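Local atomic coordinates of probable translation initiation factor eIF-2B subunit beta (Schizosaccharomyces pombe, PDB entry 5B04), a protein that acts as a component of the eIF2B complex, which catalyses the exchange of GDP for GTP on the gamma subunit of the initiation factor eIF2. Residues C[281-293]-C[316-328]. Residues are numbered along the deposited sequence; the frame is centred on the assembly and turned at random.
With PO4 (phosphate ion), chain M.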
loop_
_atom_site.group_PDB
_atom_site.type_symbol
_atom_site.label_atom_id
_atom_site.label_comp_id
_atom_site.label_asym_id
_atom_site.label_seq_id
_atom_site.Cartn_x
_atom_site.Cartn_y
_atom_site.Cartn_z
ATOM N N ILE C 281 -13.473 3.890 -3.444
ATOM C CA ILE C 281 -14.637 3.706 -4.300
ATOM C C ILE C 281 -15.144 5.055 -4.798
ATOM O O ILE C 281 -15.649 5.868 -4.024
ATOM C CB ILE C 281 -15.766 2.962 -3.570
ATOM C CG1 ILE C 281 -15.315 1.543 -3.220
ATOM C CG2 ILE C 281 -17.018 2.922 -4.429
ATOM C CD1 ILE C 281 -16.382 0.709 -2.546
ATOM N N LEU C 282 -14.997 5.286 -6.098
ATOM C CA LEU C 282 -15.358 6.566 -6.689
ATOM C C LEU C 282 -16.476 6.443 -7.712
ATOM O O LEU C 282 -16.584 5.440 -8.419
ATOM C CB LEU C 282 -14.140 7.209 -7.354
ATOM C CG LEU C 282 -13.008 7.700 -6.455
ATOM C CD1 LEU C 282 -11.958 8.421 -7.283
ATOM C CD2 LEU C 282 -13.548 8.606 -5.360
ATOM N N GLY C 283 -17.308 7.473 -7.781
ATOM C CA GLY C 283 -18.245 7.616 -8.874
ATOM C C GLY C 283 -17.556 8.424 -9.953
ATOM O O GLY C 283 -16.473 8.965 -9.728
ATOM N N THR C 284 -18.167 8.506 -11.127
ATOM C CA THR C 284 -17.590 9.285 -12.211
ATOM C C THR C 284 -18.679 9.986 -13.011
ATOM O O THR C 284 -19.829 9.549 -13.029
ATOM C CB THR C 284 -16.741 8.405 -13.152
ATOM O OG1 THR C 284 -16.080 9.232 -14.118
ATOM C CG2 THR C 284 -17.612 7.389 -13.869
ATOM N N HIS C 285 -18.310 11.086 -13.658
ATOM C CA HIS C 285 -19.238 11.815 -14.510
ATOM C C HIS C 285 -19.277 11.185 -15.897
ATOM O O HIS C 285 -20.333 11.100 -16.522
ATOM C CB HIS C 285 -18.846 13.290 -14.602
ATOM C CG HIS C 285 -19.567 14.041 -15.676
ATOM N ND1 HIS C 285 -20.866 14.480 -15.534
ATOM C CD2 HIS C 285 -19.172 14.427 -16.912
ATOM C CE1 HIS C 285 -21.239 15.106 -16.636
ATOM N NE2 HIS C 285 -20.230 15.089 -17.488
ATOM N N ALA C 286 -18.116 10.738 -16.366
ATOM C CA ALA C 286 -18.009 10.101 -17.672
ATOM C C ALA C 286 -16.713 9.311 -17.801
ATOM O O ALA C 286 -15.711 9.631 -17.161
ATOM C CB ALA C 286 -18.102 11.141 -18.779
ATOM N N ILE C 287 -16.744 8.274 -18.630
ATOM C CA ILE C 287 -15.547 7.507 -18.948
ATOM C C ILE C 287 -15.262 7.630 -20.439
ATOM O O ILE C 287 -16.080 7.239 -21.269
ATOM C CB ILE C 287 -15.697 6.024 -18.571
ATOM C CG1 ILE C 287 -16.196 5.887 -17.130
ATOM C CG2 ILE C 287 -14.377 5.293 -18.758
ATOM C CD1 ILE C 287 -16.525 4.466 -16.732
ATOM N N LEU C 288 -14.099 8.180 -20.776
ATOM C CA LEU C 288 -13.778 8.480 -22.166
ATOM C C LEU C 288 -13.245 7.268 -22.925
ATOM O O LEU C 288 -13.196 6.159 -22.391
ATOM C CB LEU C 288 -12.769 9.623 -22.237
ATOM C CG LEU C 288 -13.257 10.924 -21.599
ATOM C CD1 LEU C 288 -12.236 12.023 -21.795
ATOM C CD2 LEU C 288 -14.611 11.333 -22.164
ATOM N N GLY C 289 -12.850 7.496 -24.173
ATOM C CA GLY C 289 -12.446 6.427 -25.068
ATOM C C GLY C 289 -11.208 5.662 -24.642
ATOM O O GLY C 289 -11.130 4.449 -24.831
ATOM N N ASN C 290 -10.239 6.367 -24.068
ATOM C CA ASN C 290 -8.992 5.734 -23.654
ATOM C C ASN C 290 -9.105 5.085 -22.279
ATOM O O ASN C 290 -8.144 4.505 -21.776
ATOM C CB ASN C 290 -7.848 6.752 -23.654
ATOM C CG ASN C 290 -7.953 7.752 -22.520
ATOM O OD1 ASN C 290 -9.048 8.098 -22.079
ATOM N ND2 ASN C 290 -6.807 8.223 -22.042
ATOM N N GLY C 291 -10.285 5.189 -21.676
ATOM C CA GLY C 291 -10.525 4.611 -20.368
ATOM C C GLY C 291 -10.327 5.616 -19.252
ATOM O O GLY C 291 -10.502 5.296 -18.077
ATOM N N GLY C 292 -9.955 6.837 -19.624
ATOM C CA GLY C 292 -9.762 7.903 -18.659
ATOM C C GLY C 292 -11.074 8.320 -18.027
ATOM O O GLY C 292 -12.146 8.071 -18.580
ATOM N N LEU C 293 -10.995 8.957 -16.864
ATOM C CA LEU C 293 -12.195 9.377 -16.154
ATOM C C LEU C 293 -12.390 10.885 -16.175
ATOM O O LEU C 293 -11.534 11.640 -15.713
ATOM C CB LEU C 293 -12.159 8.897 -14.702
ATOM C CG LEU C 293 -12.099 7.395 -14.434
ATOM C CD1 LEU C 293 -12.404 7.121 -12.970
ATOM C CD2 LEU C 293 -13.060 6.643 -15.337
ATOM N N CYS C 316 -17.524 2.826 -9.622
ATOM C CA CYS C 316 -18.879 2.353 -9.877
ATOM C C CYS C 316 -19.592 3.280 -10.855
ATOM O O CYS C 316 -19.833 4.448 -10.551
ATOM C CB CYS C 316 -19.670 2.252 -8.571
ATOM S SG CYS C 316 -18.950 1.135 -7.347
ATOM N N SER C 317 -19.930 2.755 -12.028
ATOM C CA SER C 317 -20.553 3.565 -13.067
ATOM C C SER C 317 -21.361 2.730 -14.051
ATOM O O SER C 317 -20.973 1.617 -14.402
ATOM C CB SER C 317 -19.488 4.357 -13.826
ATOM O OG SER C 317 -20.070 5.140 -14.853
ATOM N N GLY C 318 -22.488 3.278 -14.495
ATOM C CA GLY C 318 -23.285 2.639 -15.524
ATOM C C GLY C 318 -22.586 2.750 -16.864
ATOM O O GLY C 318 -21.833 3.695 -17.097
ATOM N N ILE C 319 -22.835 1.790 -17.749
ATOM C CA ILE C 319 -22.162 1.752 -19.043
ATOM C C ILE C 319 -22.571 2.899 -19.965
ATOM O O ILE C 319 -21.939 3.128 -20.995
ATOM C CB ILE C 319 -22.420 0.414 -19.772
ATOM C CG1 ILE C 319 -23.806 -0.140 -19.427
ATOM C CG2 ILE C 319 -21.355 -0.604 -19.400
ATOM C CD1 ILE C 319 -24.967 0.579 -20.091
ATOM N N TYR C 320 -23.625 3.620 -19.594
ATOM C CA TYR C 320 -24.109 4.726 -20.412
ATOM C C TYR C 320 -23.198 5.944 -20.290
ATOM O O TYR C 320 -23.301 6.887 -21.074
ATOM C CB TYR C 320 -25.544 5.096 -20.029
ATOM C CG TYR C 320 -25.680 5.813 -18.704
ATOM C CD1 TYR C 320 -25.695 5.109 -17.508
ATOM C CD2 TYR C 320 -25.811 7.195 -18.651
ATOM C CE1 TYR C 320 -25.825 5.762 -16.294
ATOM C CE2 TYR C 320 -25.941 7.856 -17.445
ATOM C CZ TYR C 320 -25.948 7.135 -16.271
ATOM O OH TYR C 320 -26.080 7.792 -15.069
ATOM N N LYS C 321 -22.305 5.918 -19.305
ATOM C CA LYS C 321 -21.335 6.992 -19.119
ATOM C C LYS C 321 -20.053 6.712 -19.897
ATOM O O LYS C 321 -19.081 7.462 -19.800
ATOM C CB LYS C 321 -21.013 7.183 -17.636
ATOM C CG LYS C 321 -22.203 7.568 -16.772
ATOM C CD LYS C 321 -21.768 7.801 -15.334
ATOM C CE LYS C 321 -22.955 8.040 -14.419
ATOM N NZ LYS C 321 -22.534 8.201 -13.000
ATOM N N LEU C 322 -20.055 5.628 -20.664
ATOM C CA LEU C 322 -18.890 5.246 -21.454
ATOM C C LEU C 322 -18.952 5.866 -22.848
ATOM O O LEU C 322 -19.712 5.418 -23.706
ATOM C CB LEU C 322 -18.789 3.722 -21.548
ATOM C CG LEU C 322 -17.518 3.137 -22.167
ATOM C CD1 LEU C 322 -16.279 3.674 -21.472
ATOM C CD2 LEU C 322 -17.550 1.617 -22.103
ATOM N N SER C 323 -18.148 6.903 -23.062
ATOM C CA SER C 323 -18.134 7.621 -24.332
ATOM C C SER C 323 -16.879 7.293 -25.137
ATOM O O SER C 323 -15.797 7.147 -24.571
ATOM C CB SER C 323 -18.229 9.129 -24.089
ATOM O OG SER C 323 -18.286 9.845 -25.310
ATOM N N PRO C 324 -17.022 7.173 -26.466
ATOM C CA PRO C 324 -15.900 6.802 -27.335
ATOM C C PRO C 324 -14.946 7.952 -27.660
ATOM O O PRO C 324 -13.871 7.696 -28.203
ATOM C CB PRO C 324 -16.600 6.315 -28.606
ATOM C CG PRO C 324 -17.867 7.084 -28.641
ATOM C CD PRO C 324 -18.294 7.243 -27.207
ATOM N N VAL C 325 -15.326 9.186 -27.341
ATOM C CA VAL C 325 -14.491 10.341 -27.665
ATOM C C VAL C 325 -13.128 10.254 -26.985
ATOM O O VAL C 325 -13.029 9.879 -25.816
ATOM C CB VAL C 325 -15.172 11.669 -27.269
ATOM C CG1 VAL C 325 -16.314 11.986 -28.221
ATOM C CG2 VAL C 325 -15.663 11.614 -25.833
ATOM N N TYR C 326 -12.078 10.588 -27.727
ATOM C CA TYR C 326 -10.723 10.525 -27.194
ATOM C C TYR C 326 -10.293 11.870 -26.618
ATOM O O TYR C 326 -10.401 12.899 -27.285
ATOM C CB TYR C 326 -9.734 10.078 -28.273
ATOM C CG TYR C 326 -8.369 9.732 -27.725
ATOM C CD1 TYR C 326 -8.101 8.462 -27.233
ATOM C CD2 TYR C 326 -7.351 10.677 -27.691
ATOM C CE1 TYR C 326 -6.859 8.140 -26.726
ATOM C CE2 TYR C 326 -6.103 10.363 -27.184
ATOM C CZ TYR C 326 -5.863 9.093 -26.704
ATOM O OH TYR C 326 -4.625 8.770 -26.197
ATOM N N PRO C 327 -9.800 11.859 -25.371
ATOM C CA PRO C 327 -9.333 13.068 -24.683
ATOM C C PRO C 327 -8.075 13.657 -25.312
ATOM O O PRO C 327 -7.003 13.586 -24.710
ATOM C CB PRO C 327 -9.044 12.572 -23.264
ATOM C CG PRO C 327 -8.766 11.118 -23.423
ATOM C CD PRO C 327 -9.667 10.659 -24.529
ATOM N N TYR C 328 -8.206 14.230 -26.505
ATOM C CA TYR C 328 -7.076 14.856 -27.181
ATOM C C TYR C 328 -6.520 16.018 -26.368
ATOM O O TYR C 328 -5.313 16.117 -26.151
ATOM C CB TYR C 328 -7.481 15.343 -28.574
ATOM C CG TYR C 328 -7.595 14.248 -29.609
ATOM C CD1 TYR C 328 -6.461 13.621 -30.110
ATOM C CD2 TYR C 328 -8.833 13.850 -30.095
ATOM C CE1 TYR C 328 -6.558 12.623 -31.061
ATOM C CE2 TYR C 328 -8.940 12.854 -31.046
ATOM C CZ TYR C 328 -7.801 12.244 -31.526
ATOM O OH TYR C 328 -7.903 11.250 -32.473
HETATM P P PO4 M . -23.802 9.041 -10.044
HETATM O O1 PO4 M . -24.351 8.507 -11.345
HETATM O O2 PO4 M . -22.629 9.952 -10.329
HETATM O O3 PO4 M . -23.344 7.890 -9.182
HETATM O O4 PO4 M . -24.877 9.813 -9.316
#
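Cys316 joins the parallel pairing of strands 279-282 and 313-316, its N donating to Leu282 O at 3.0 Å, while its SG rests on CG2 of Ile281. Ser317 rests CB and OG against the methyl CG2 of Thr284, with CD1 of Ile287 a little farther off. Lys321 is the last residue of the 3-10 turn 319-321; its chain, extended beyond CG, runs alongside the His285 carbonyl. That reach brings NZ to 3.0 Å from Thr284 O, almost straight in line with the C=O (174°), and the same ammonium lies against a phosphate ion, too close for the details of that bond to be trusted; the ion, most likely carried in from the crystallisation medium, is also held by Ser217, Lys218 and Thr219. The site thus lies at the C-terminal ends of parallel strands in the Rossmann-like sheet of this family. Lys321 O then takes Ile287 N at 2.7 Å, and Ser323 N returns a bond to Ile287 O at 2.8 Å, a single beta bridge of Ile287 to Leu322 on strand 286-287, outermost in the small antiparallel sheet of this chain. Leu322, with CG anti to its N (chi1 -171°), lays CD1 against CG2 of Ile287. Val325 O accepts Gly289 N from above the carbonyl plane, and CG2 of Val325 meets CD2 of Leu288. The Tyr326 ring brings CE1 to 3.5 Å from Asn290 CB. Pro327 sets CB on Leu288 CD1 and CG 3.3 Å from Asn290 OD1, the oxygen that makes an Asx turn with Gly292 N.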